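Long-range contacts in techylectin-5A (Tachypleus tridentatus, PDB 1JC9), which recognises acetyl group-containing substances on bacteria and red blood cells and agglutinates them in horseshoe crab innate immunity: residues A[63-68]-A[131-136]; A[142-147]-A[256-261]; A[155-160]-A[174-179]. All coordinates share one frame; numbering follows the deposited sequence.

Overall arrangement
All three contacts belong to one fibrinogen C-terminal domain and reach the same antiparallel sheet. Interaction 1 closes first along the chain, joining the end of strand 61-65 to helix 127-136, and the chain runs straight on from that helix into strand 139-146 of interaction 2. Interactions 2 and 3, with centres 11 Å apart, are neighbouring strand pairs, and Phe143 packs against Tyr157 between them. Thr134 of interaction 1 reaches Phe160 of interaction 3, although their centres lie 21 Å apart. None of the three forms the sugar pocket; interaction 3 comes nearest, the side chain of Tyr157 being about 8 Å from that of Arg186 and about 14 Å from the bound N-acetylglucosamine.

Interaction 1 of 3, residues A[63-68]-A[131-136]; sequences YRIWPK and FALTNQ
Gln136 reaches from helix 127-136 to the loop that follows strand 61-65, and its side chain carries the polar half of this contact. CB of Gln136, the first atom, lies 4.2 Å from CD of Lys68, so the aliphatic part of the lysine passes the base of the glutamine. CG stands between the backbone N and the carbonyl carbon (chi1 63°), and from there the chain runs extended, which carries the amide across to the loop backbone. At the tip, OE1 of Gln136 accepts a hydrogen bond from the backbone N of Lys68, 2.9 Å away. The bond is nearly straight, 167° at the hydrogen, and the donor lies almost in line with the C=O bond. OE1 of Gln136 also rests 3.5 Å from CA of Pro67. The amide's other arm, NE2, donates to the hydroxyl of Tyr139 and to the carbonyl of Thr47, so both ends of the group are engaged and its rotation is fixed. Glutamine suits this place because it is long enough to span the gap and offers an acceptor and a donor at once.

Lys68 returns the link in a looser way: its extended chain brings NZ to a water, which is hydrogen-bonded in turn to the carbonyl O of Gln136. The apolar half gathers round one methyl group of Leu133. CD2 of Leu133 touches CB of Pro67 and CD1 of Ile65, each at 3.9 Å, joining strand and loop to the helix with compact, branched or cyclic side chains.

On the strand side, Ile65 also packs on Val78 of strand 76-81, while Pro67 and Ala132 both meet Val73 of helix 70-73. Thr134 lies against strand 152-162, so helix 127-136 is held between that strand and the chain leaving strand 61-65.

Interaction 2 of 3, residues A[142-147]-A[256-261]; sequences RFDLKD and EMKIRP
The Phe143 ring lies beside Met257, the two side chains pointing the same way from adjacent strands. CG of Met257 is 3.6 Å from CE2 of Phe143, and the sulfur makes an oblique Met-aromatic contact, 61° off the ring normal. Phe184 meets the same ring edge-to-face, and Trp242 packs there too. On the face that carries Arg142, Asp144, Glu256 and Lys258, Asp144 CG lies at the edge of the Arg142 guanidinium, in its plane, although the carboxylate is turned well out of that plane. NE and NH2 of Arg142 both donate to OD1 of Asp144, each at 2.9 Å, a side-on grip.

Four backbone hydrogen bonds join the antiparallel strands, two each at the Arg142–Lys258 and Asp144–Glu256 pairs. NZ of Lys258 meets OD2 of Asp144 at 2.8 Å, on the anti side of that oxygen, and OE1 of Glu256 at 2.6 Å. Lysine's length and its bend at chi3 (71°) let one ammonium reach acids on both strands.

Asp81 also binds NZ, and Arg94 takes the second oxygen of Glu256. This salt-bridge network would be expected to keep the acids ionised and the lysine protonated, while the Phe143 and Met257 face relies on apolar and aromatic packing.

Interaction 3 of 3, residues A[155-160]-A[174-179]; sequences AIYQDF and GNYSGD
Tyr157 and Tyr176 form an antiparallel non-hydrogen-bonded pair, and their rings meet obliquely, with planes at 50° and centroids 5.5 Å apart. CZ of Tyr157 comes within 3.6 Å of CD1 of Tyr176, while CE2 rests against CB of the same residue. The Tyr176 ring leaves CB anti to the backbone N (chi1 159°), which carries it along its own strand, one face over the backbone N of Gly178, so that CE1 of Tyr176, at the ring edge, reaches CB of Ala155 on the partner strand, 3.8 Å away. A small methyl suits this place beside a broad ring. The hydroxyls are used beyond the pair: Tyr157 OH bonds Asn182 and the backbone N of Phe184, and Tyr176 OH bonds the backbone N of Gly181.

On the other face, Ser177 OG lies 3.5 Å from CB of Ile156, and the backbone N of Ile156 donates to Ser177 O at 2.8 Å. Further along, Gln158 O accepts from Gly174 N; glycine suits this place, where the chain passes close to Gln158 O and the Asp159 carboxylate. A water bridges Asp159 OD2 and the backbone N of Asn175.

Strand 176-178 thus lies along one side of strand 152-162, whose other side pairs with strand 139-146, where Tyr157 and Phe160 pack on Ile141.

Interaction 1 of 3, residues A[63-68]-A[131-136]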
loop_
_atom_site.group_PDB
_atom_site.type_symbol
_atom_site.label_atom_id
_atom_site.label_comp_id
_atom_site.label_asym_id
_atom_site.label_seq_id
_atom_site.Cartn_x
_atom_site.Cartn_y
_atom_site.Cartn_z
ATOM N N TYR A 63 5.931 -16.165 -4.304
ATOM C CA TYR A 63 5.143 -17.381 -4.486
ATOM C C TYR A 63 4.053 -17.098 -5.502
ATOM O O TYR A 63 3.608 -15.956 -5.646
ATOM C CB TYR A 63 4.462 -17.793 -3.182
ATOM C CG TYR A 63 5.380 -18.303 -2.106
ATOM C CD1 TYR A 63 5.619 -19.669 -1.956
ATOM C CD2 TYR A 63 5.995 -17.420 -1.217
ATOM C CE1 TYR A 63 6.451 -20.147 -0.937
ATOM C CE2 TYR A 63 6.826 -17.884 -0.199
ATOM C CZ TYR A 63 7.049 -19.249 -0.064
ATOM O OH TYR A 63 7.856 -19.711 0.952
ATOM N N ARG A 64 3.617 -18.142 -6.196
ATOM C CA ARG A 64 2.554 -18.012 -7.178
ATOM C C ARG A 64 1.261 -18.352 -6.448
ATOM O O ARG A 64 1.189 -19.350 -5.731
ATOM C CB ARG A 64 2.772 -18.993 -8.333
ATOM C CG ARG A 64 1.741 -18.877 -9.447
ATOM C CD ARG A 64 1.940 -19.942 -10.515
ATOM N NE ARG A 64 0.949 -19.826 -11.584
ATOM C CZ ARG A 64 0.738 -20.756 -12.511
ATOM N NH1 ARG A 64 1.444 -21.880 -12.503
ATOM N NH2 ARG A 64 -0.182 -20.563 -13.449
ATOM N N ILE A 65 0.246 -17.513 -6.605
ATOM C CA ILE A 65 -1.026 -17.771 -5.948
ATOM C C ILE A 65 -2.172 -17.793 -6.953
ATOM O O ILE A 65 -2.050 -17.273 -8.063
ATOM C CB ILE A 65 -1.348 -16.709 -4.869
ATOM C CG1 ILE A 65 -1.381 -15.309 -5.493
ATOM C CG2 ILE A 65 -0.321 -16.779 -3.753
ATOM C CD1 ILE A 65 -2.018 -14.260 -4.587
ATOM N N TRP A 66 -3.279 -18.405 -6.544
ATOM C CA TRP A 66 -4.478 -18.508 -7.364
ATOM C C TRP A 66 -5.620 -17.751 -6.691
ATOM O O TRP A 66 -6.412 -18.340 -5.953
ATOM C CB TRP A 66 -4.895 -19.978 -7.523
ATOM C CG TRP A 66 -4.225 -20.711 -8.638
ATOM C CD1 TRP A 66 -4.746 -20.977 -9.875
ATOM C CD2 TRP A 66 -2.912 -21.285 -8.623
ATOM N NE1 TRP A 66 -3.839 -21.684 -10.629
ATOM C CE2 TRP A 66 -2.705 -21.885 -9.886
ATOM C CE3 TRP A 66 -1.891 -21.350 -7.666
ATOM C CZ2 TRP A 66 -1.515 -22.545 -10.218
ATOM C CZ3 TRP A 66 -0.706 -22.008 -7.998
ATOM C CH2 TRP A 66 -0.532 -22.595 -9.265
ATOM N N PRO A 67 -5.716 -16.434 -6.910
ATOM C CA PRO A 67 -6.834 -15.756 -6.251
ATOM C C PRO A 67 -8.143 -16.330 -6.798
ATOM O O PRO A 67 -8.167 -16.900 -7.894
ATOM C CB PRO A 67 -6.617 -14.290 -6.625
ATOM C CG PRO A 67 -5.905 -14.365 -7.933
ATOM C CD PRO A 67 -4.929 -15.500 -7.729
ATOM N N LYS A 68 -9.229 -16.196 -6.042
ATOM C CA LYS A 68 -10.498 -16.730 -6.506
ATOM C C LYS A 68 -10.920 -16.139 -7.843
ATOM O O LYS A 68 -11.648 -16.777 -8.598
ATOM C CB LYS A 68 -11.584 -16.518 -5.450
ATOM C CG LYS A 68 -11.345 -17.354 -4.208
ATOM C CD LYS A 68 -12.527 -17.325 -3.261
ATOM C CE LYS A 68 -12.274 -18.239 -2.068
ATOM N NZ LYS A 68 -13.425 -18.266 -1.122
ATOM N N PHE A 131 -7.955 -5.150 -5.725
ATOM C CA PHE A 131 -9.409 -5.298 -5.670
ATOM C C PHE A 131 -9.742 -6.794 -5.601
ATOM O O PHE A 131 -10.535 -7.228 -4.765
ATOM C CB PHE A 131 -10.059 -4.700 -6.926
ATOM C CG PHE A 131 -11.445 -5.223 -7.198
ATOM C CD1 PHE A 131 -12.537 -4.763 -6.466
ATOM C CD2 PHE A 131 -11.648 -6.208 -8.162
ATOM C CE1 PHE A 131 -13.812 -5.275 -6.686
ATOM C CE2 PHE A 131 -12.917 -6.731 -8.394
ATOM C CZ PHE A 131 -14.007 -6.265 -7.653
ATOM N N ALA A 132 -9.124 -7.575 -6.484
ATOM C CA ALA A 132 -9.361 -9.017 -6.545
ATOM C C ALA A 132 -9.045 -9.722 -5.228
ATOM O O ALA A 132 -9.819 -10.561 -4.768
ATOM C CB ALA A 132 -8.539 -9.638 -7.676
ATOM N N LEU A 133 -7.910 -9.389 -4.622
ATOM C CA LEU A 133 -7.532 -10.016 -3.363
ATOM C C LEU A 133 -8.396 -9.574 -2.174
ATOM O O LEU A 133 -8.895 -10.420 -1.429
ATOM C CB LEU A 133 -6.056 -9.747 -3.060
ATOM C CG LEU A 133 -5.023 -10.356 -4.023
ATOM C CD1 LEU A 133 -3.634 -9.871 -3.641
ATOM C CD2 LEU A 133 -5.081 -11.875 -3.972
ATOM N N THR A 134 -8.588 -8.265 -2.002
ATOM C CA THR A 134 -9.372 -7.761 -0.870
ATOM C C THR A 134 -10.853 -8.096 -0.889
ATOM O O THR A 134 -11.536 -7.979 0.132
ATOM C CB THR A 134 -9.223 -6.227 -0.707
ATOM O OG1 THR A 134 -9.632 -5.558 -1.907
ATOM C CG2 THR A 134 -7.775 -5.872 -0.403
ATOM N N ASN A 135 -11.358 -8.517 -2.042
ATOM C CA ASN A 135 -12.767 -8.867 -2.148
ATOM C C ASN A 135 -13.052 -10.367 -2.055
ATOM O O ASN A 135 -14.209 -10.754 -1.907
ATOM C CB ASN A 135 -13.355 -8.304 -3.448
ATOM C CG ASN A 135 -13.605 -6.801 -3.378
ATOM O OD1 ASN A 135 -14.746 -6.354 -3.274
ATOM N ND2 ASN A 135 -12.533 -6.016 -3.424
ATOM N N GLN A 136 -12.023 -11.215 -2.124
ATOM C CA GLN A 136 -12.261 -12.663 -2.048
ATOM C C GLN A 136 -12.628 -13.089 -0.632
ATOM O O GLN A 136 -13.192 -14.163 -0.416
ATOM C CB GLN A 136 -11.059 -13.463 -2.581
ATOM C CG GLN A 136 -9.752 -13.318 -1.835
ATOM C CD GLN A 136 -8.620 -14.043 -2.552
ATOM O OE1 GLN A 136 -8.800 -14.534 -3.667
ATOM N NE2 GLN A 136 -7.453 -14.104 -1.923
HETATM O O HOH W 1 -14.811 -15.933 -1.379
#

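Interaction 2 of 3, residues A[142-147]-A[256-261]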
loop_
_atom_site.group_PDB
_atom_site.type_symbol
_atom_site.label_atom_id
_atom_site.label_comp_id
_atom_site.label_asym_id
_atom_site.label_seq_id
_atom_site.Cartn_x
_atom_site.Cartn_y
_atom_site.Cartn_z
ATOM N N ARG A 142 -1.831 -4.067 7.179
ATOM C CA ARG A 142 -0.825 -3.650 8.141
ATOM C C ARG A 142 0.215 -2.768 7.461
ATOM O O ARG A 142 0.677 -3.081 6.364
ATOM C CB ARG A 142 -0.140 -4.874 8.764
ATOM C CG ARG A 142 1.050 -4.519 9.646
ATOM C CD ARG A 142 1.642 -5.731 10.379
ATOM N NE ARG A 142 2.908 -5.362 11.011
ATOM C CZ ARG A 142 3.163 -5.455 12.311
ATOM N NH1 ARG A 142 2.242 -5.916 13.145
ATOM N NH2 ARG A 142 4.341 -5.066 12.779
ATOM N N PHE A 143 0.560 -1.658 8.109
ATOM C CA PHE A 143 1.579 -0.747 7.597
ATOM C C PHE A 143 2.820 -0.904 8.472
ATOM O O PHE A 143 2.738 -0.767 9.689
ATOM C CB PHE A 143 1.137 0.724 7.686
ATOM C CG PHE A 143 0.026 1.102 6.739
ATOM C CD1 PHE A 143 -1.308 0.898 7.085
ATOM C CD2 PHE A 143 0.317 1.696 5.513
ATOM C CE1 PHE A 143 -2.338 1.283 6.228
ATOM C CE2 PHE A 143 -0.705 2.083 4.649
ATOM C CZ PHE A 143 -2.033 1.878 5.007
ATOM N N ASP A 144 3.960 -1.214 7.863
ATOM C CA ASP A 144 5.202 -1.327 8.609
ATOM C C ASP A 144 6.075 -0.161 8.170
ATOM O O ASP A 144 6.426 -0.046 6.996
ATOM C CB ASP A 144 5.893 -2.666 8.335
ATOM C CG ASP A 144 5.288 -3.801 9.140
ATOM O OD1 ASP A 144 5.120 -3.633 10.364
ATOM O OD2 ASP A 144 4.980 -4.862 8.562
ATOM N N LEU A 145 6.416 0.703 9.121
ATOM C CA LEU A 145 7.212 1.895 8.843
ATOM C C LEU A 145 8.535 1.909 9.610
ATOM O O LEU A 145 8.610 1.459 10.756
ATOM C CB LEU A 145 6.403 3.138 9.225
ATOM C CG LEU A 145 4.902 3.080 8.917
ATOM C CD1 LEU A 145 4.185 4.199 9.656
ATOM C CD2 LEU A 145 4.676 3.190 7.410
ATOM N N LYS A 146 9.572 2.449 8.982
ATOM C CA LYS A 146 10.887 2.530 9.606
ATOM C C LYS A 146 11.563 3.845 9.220
ATOM O O LYS A 146 11.492 4.259 8.062
ATOM C CB LYS A 146 11.752 1.349 9.150
ATOM C CG LYS A 146 13.163 1.353 9.723
ATOM C CD LYS A 146 14.042 0.276 9.096
ATOM C CE LYS A 146 13.539 -1.122 9.410
ATOM N NZ LYS A 146 14.415 -2.166 8.801
ATOM N N ASP A 147 12.206 4.510 10.181
ATOM C CA ASP A 147 12.892 5.763 9.876
ATOM C C ASP A 147 14.387 5.523 9.670
ATOM O O ASP A 147 14.841 4.378 9.695
ATOM C CB ASP A 147 12.660 6.815 10.971
ATOM C CG ASP A 147 13.283 6.440 12.304
ATOM O OD1 ASP A 147 14.268 5.673 12.327
ATOM O OD2 ASP A 147 12.791 6.937 13.337
ATOM N N GLU A 256 6.106 -0.630 4.044
ATOM C CA GLU A 256 5.464 -1.770 3.398
ATOM C C GLU A 256 4.000 -1.808 3.792
ATOM O O GLU A 256 3.647 -1.496 4.928
ATOM C CB GLU A 256 6.088 -3.104 3.826
ATOM C CG GLU A 256 7.530 -3.340 3.427
ATOM C CD GLU A 256 7.970 -4.761 3.736
ATOM O OE1 GLU A 256 7.395 -5.374 4.661
ATOM O OE2 GLU A 256 8.894 -5.265 3.065
ATOM N N MET A 257 3.158 -2.187 2.838
ATOM C CA MET A 257 1.728 -2.332 3.065
ATOM C C MET A 257 1.482 -3.810 2.772
ATOM O O MET A 257 1.912 -4.320 1.738
ATOM C CB MET A 257 0.943 -1.435 2.105
ATOM C CG MET A 257 1.144 0.055 2.384
ATOM S SD MET A 257 0.547 1.131 1.063
ATOM C CE MET A 257 -1.215 0.792 1.126
ATOM N N LYS A 258 0.817 -4.503 3.691
ATOM C CA LYS A 258 0.569 -5.930 3.522
ATOM C C LYS A 258 -0.768 -6.337 4.125
ATOM O O LYS A 258 -1.225 -5.741 5.106
ATOM C CB LYS A 258 1.707 -6.714 4.181
ATOM C CG LYS A 258 1.884 -6.383 5.665
ATOM C CD LYS A 258 3.214 -6.876 6.231
ATOM C CE LYS A 258 4.373 -6.054 5.702
ATOM N NZ LYS A 258 5.658 -6.412 6.361
ATOM N N ILE A 259 -1.388 -7.364 3.544
ATOM C CA ILE A 259 -2.682 -7.829 4.026
ATOM C C ILE A 259 -2.686 -9.286 4.487
ATOM O O ILE A 259 -1.866 -10.093 4.051
ATOM C CB ILE A 259 -3.781 -7.594 2.942
ATOM C CG1 ILE A 259 -3.395 -8.233 1.606
ATOM C CG2 ILE A 259 -3.940 -6.101 2.693
ATOM C CD1 ILE A 259 -3.490 -9.720 1.574
ATOM N N ARG A 260 -3.603 -9.604 5.396
ATOM C CA ARG A 260 -3.750 -10.955 5.944
ATOM C C ARG A 260 -5.208 -11.113 6.356
ATOM O O ARG A 260 -5.820 -10.166 6.844
ATOM C CB ARG A 260 -2.847 -11.140 7.170
ATOM C CG ARG A 260 -2.839 -12.552 7.740
ATOM C CD ARG A 260 -1.728 -12.742 8.770
ATOM N NE ARG A 260 -2.023 -12.117 10.056
ATOM C CZ ARG A 260 -1.188 -12.130 11.093
ATOM N NH1 ARG A 260 -0.009 -12.733 10.989
ATOM N NH2 ARG A 260 -1.531 -11.550 12.236
ATOM N N PRO A 261 -5.786 -12.308 6.166
ATOM C CA PRO A 261 -7.189 -12.503 6.544
ATOM C C PRO A 261 -7.441 -12.201 8.019
ATOM O O PRO A 261 -6.612 -12.507 8.875
ATOM C CB PRO A 261 -7.441 -13.974 6.207
ATOM C CG PRO A 261 -6.482 -14.239 5.091
ATOM C CD PRO A 261 -5.230 -13.535 5.571
#

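Interaction 3 of 3, residues A[155-160]-A[174-179]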
loop_
_atom_site.group_PDB
_atom_site.type_symbol
_atom_site.label_atom_id
_atom_site.label_comp_id
_atom_site.label_asym_id
_atom_site.label_seq_id
_atom_site.Cartn_x
_atom_site.Cartn_y
_atom_site.Cartn_z
ATOM N N ALA A 155 0.829 0.111 11.986
ATOM C CA ALA A 155 -0.572 0.486 12.112
ATOM C C ALA A 155 -1.368 -0.624 11.448
ATOM O O ALA A 155 -0.978 -1.138 10.398
ATOM C CB ALA A 155 -0.833 1.808 11.412
ATOM N N ILE A 156 -2.468 -1.003 12.078
ATOM C CA ILE A 156 -3.329 -2.052 11.564
ATOM C C ILE A 156 -4.717 -1.461 11.363
ATOM O O ILE A 156 -5.181 -0.677 12.188
ATOM C CB ILE A 156 -3.471 -3.219 12.579
ATOM C CG1 ILE A 156 -2.095 -3.772 12.964
ATOM C CG2 ILE A 156 -4.355 -4.318 11.991
ATOM C CD1 ILE A 156 -1.413 -4.541 11.875
ATOM N N TYR A 157 -5.363 -1.824 10.260
ATOM C CA TYR A 157 -6.720 -1.374 9.986
ATOM C C TYR A 157 -7.515 -2.605 9.580
ATOM O O TYR A 157 -7.125 -3.328 8.654
ATOM C CB TYR A 157 -6.769 -0.356 8.841
ATOM C CG TYR A 157 -6.152 0.972 9.177
ATOM C CD1 TYR A 157 -4.782 1.176 9.055
ATOM C CD2 TYR A 157 -6.936 2.019 9.662
ATOM C CE1 TYR A 157 -4.201 2.388 9.408
ATOM C CE2 TYR A 157 -6.366 3.237 10.023
ATOM C CZ TYR A 157 -4.999 3.414 9.894
ATOM O OH TYR A 157 -4.426 4.613 10.254
ATOM N N GLN A 158 -8.616 -2.856 10.275
ATOM C CA GLN A 158 -9.449 -4.003 9.944
ATOM C C GLN A 158 -10.347 -3.686 8.760
ATOM O O GLN A 158 -10.485 -2.529 8.357
ATOM C CB GLN A 158 -10.329 -4.397 11.127
ATOM C CG GLN A 158 -9.581 -5.000 12.289
ATOM C CD GLN A 158 -10.515 -5.694 13.263
ATOM O OE1 GLN A 158 -11.090 -6.740 12.948
ATOM N NE2 GLN A 158 -10.684 -5.108 14.447
ATOM N N ASP A 159 -10.946 -4.733 8.203
ATOM C CA ASP A 159 -11.876 -4.604 7.093
ATOM C C ASP A 159 -11.374 -3.695 5.984
ATOM O O ASP A 159 -12.011 -2.696 5.650
ATOM C CB ASP A 159 -13.222 -4.091 7.613
ATOM C CG ASP A 159 -13.701 -4.851 8.842
ATOM O OD1 ASP A 159 -13.512 -6.084 8.892
ATOM O OD2 ASP A 159 -14.277 -4.220 9.759
ATOM N N PHE A 160 -10.232 -4.056 5.409
ATOM C CA PHE A 160 -9.633 -3.285 4.327
ATOM C C PHE A 160 -10.031 -3.847 2.965
ATOM O O PHE A 160 -9.899 -5.047 2.717
ATOM C CB PHE A 160 -8.105 -3.321 4.445
ATOM C CG PHE A 160 -7.384 -2.846 3.210
ATOM C CD1 PHE A 160 -7.487 -1.525 2.791
ATOM C CD2 PHE A 160 -6.619 -3.730 2.453
ATOM C CE1 PHE A 160 -6.842 -1.086 1.638
ATOM C CE2 PHE A 160 -5.968 -3.305 1.296
ATOM C CZ PHE A 160 -6.082 -1.973 0.885
ATOM N N GLY A 174 -11.669 -0.255 8.352
ATOM C CA GLY A 174 -12.322 -0.273 9.647
ATOM C C GLY A 174 -11.449 0.299 10.753
ATOM O O GLY A 174 -10.627 1.190 10.517
ATOM N N ASN A 175 -11.611 -0.233 11.961
ATOM C CA ASN A 175 -10.867 0.247 13.127
ATOM C C ASN A 175 -9.350 0.157 13.080
ATOM O O ASN A 175 -8.766 -0.792 12.552
ATOM C CB ASN A 175 -11.365 -0.454 14.394
ATOM C CG ASN A 175 -12.812 -0.130 14.707
ATOM O OD1 ASN A 175 -13.210 1.034 14.714
ATOM N ND2 ASN A 175 -13.607 -1.158 14.973
ATOM N N TYR A 176 -8.733 1.170 13.677
ATOM C CA TYR A 176 -7.290 1.309 13.766
ATOM C C TYR A 176 -6.744 0.767 15.091
ATOM O O TYR A 176 -7.445 0.718 16.097
ATOM C CB TYR A 176 -6.931 2.793 13.648
ATOM C CG TYR A 176 -5.576 3.160 14.217
ATOM C CD1 TYR A 176 -4.414 3.003 13.462
ATOM C CD2 TYR A 176 -5.454 3.637 15.527
ATOM C CE1 TYR A 176 -3.164 3.311 13.994
ATOM C CE2 TYR A 176 -4.210 3.944 16.072
ATOM C CZ TYR A 176 -3.069 3.778 15.296
ATOM O OH TYR A 176 -1.832 4.086 15.814
ATOM N N SER A 177 -5.484 0.355 15.068
ATOM C CA SER A 177 -4.793 -0.124 16.253
ATOM C C SER A 177 -3.320 -0.111 15.867
ATOM O O SER A 177 -2.988 -0.265 14.689
ATOM C CB SER A 177 -5.259 -1.535 16.646
ATOM O OG SER A 177 -4.801 -2.512 15.738
ATOM N N GLY A 178 -2.443 0.109 16.842
ATOM C CA GLY A 178 -1.020 0.152 16.562
ATOM C C GLY A 178 -0.357 1.324 17.267
ATOM O O GLY A 178 -0.971 1.954 18.126
ATOM N N ASP A 179 0.885 1.629 16.902
ATOM C CA ASP A 179 1.606 2.731 17.535
ATOM C C ASP A 179 2.177 3.775 16.577
ATOM O O ASP A 179 2.936 4.645 16.994
ATOM C CB ASP A 179 2.741 2.184 18.411
ATOM C CG ASP A 179 3.715 1.318 17.636
ATOM O OD1 ASP A 179 3.714 1.379 16.385
ATOM O OD2 ASP A 179 4.491 0.580 18.277
HETATM O O HOH W 2 -13.625 -2.547 11.974
#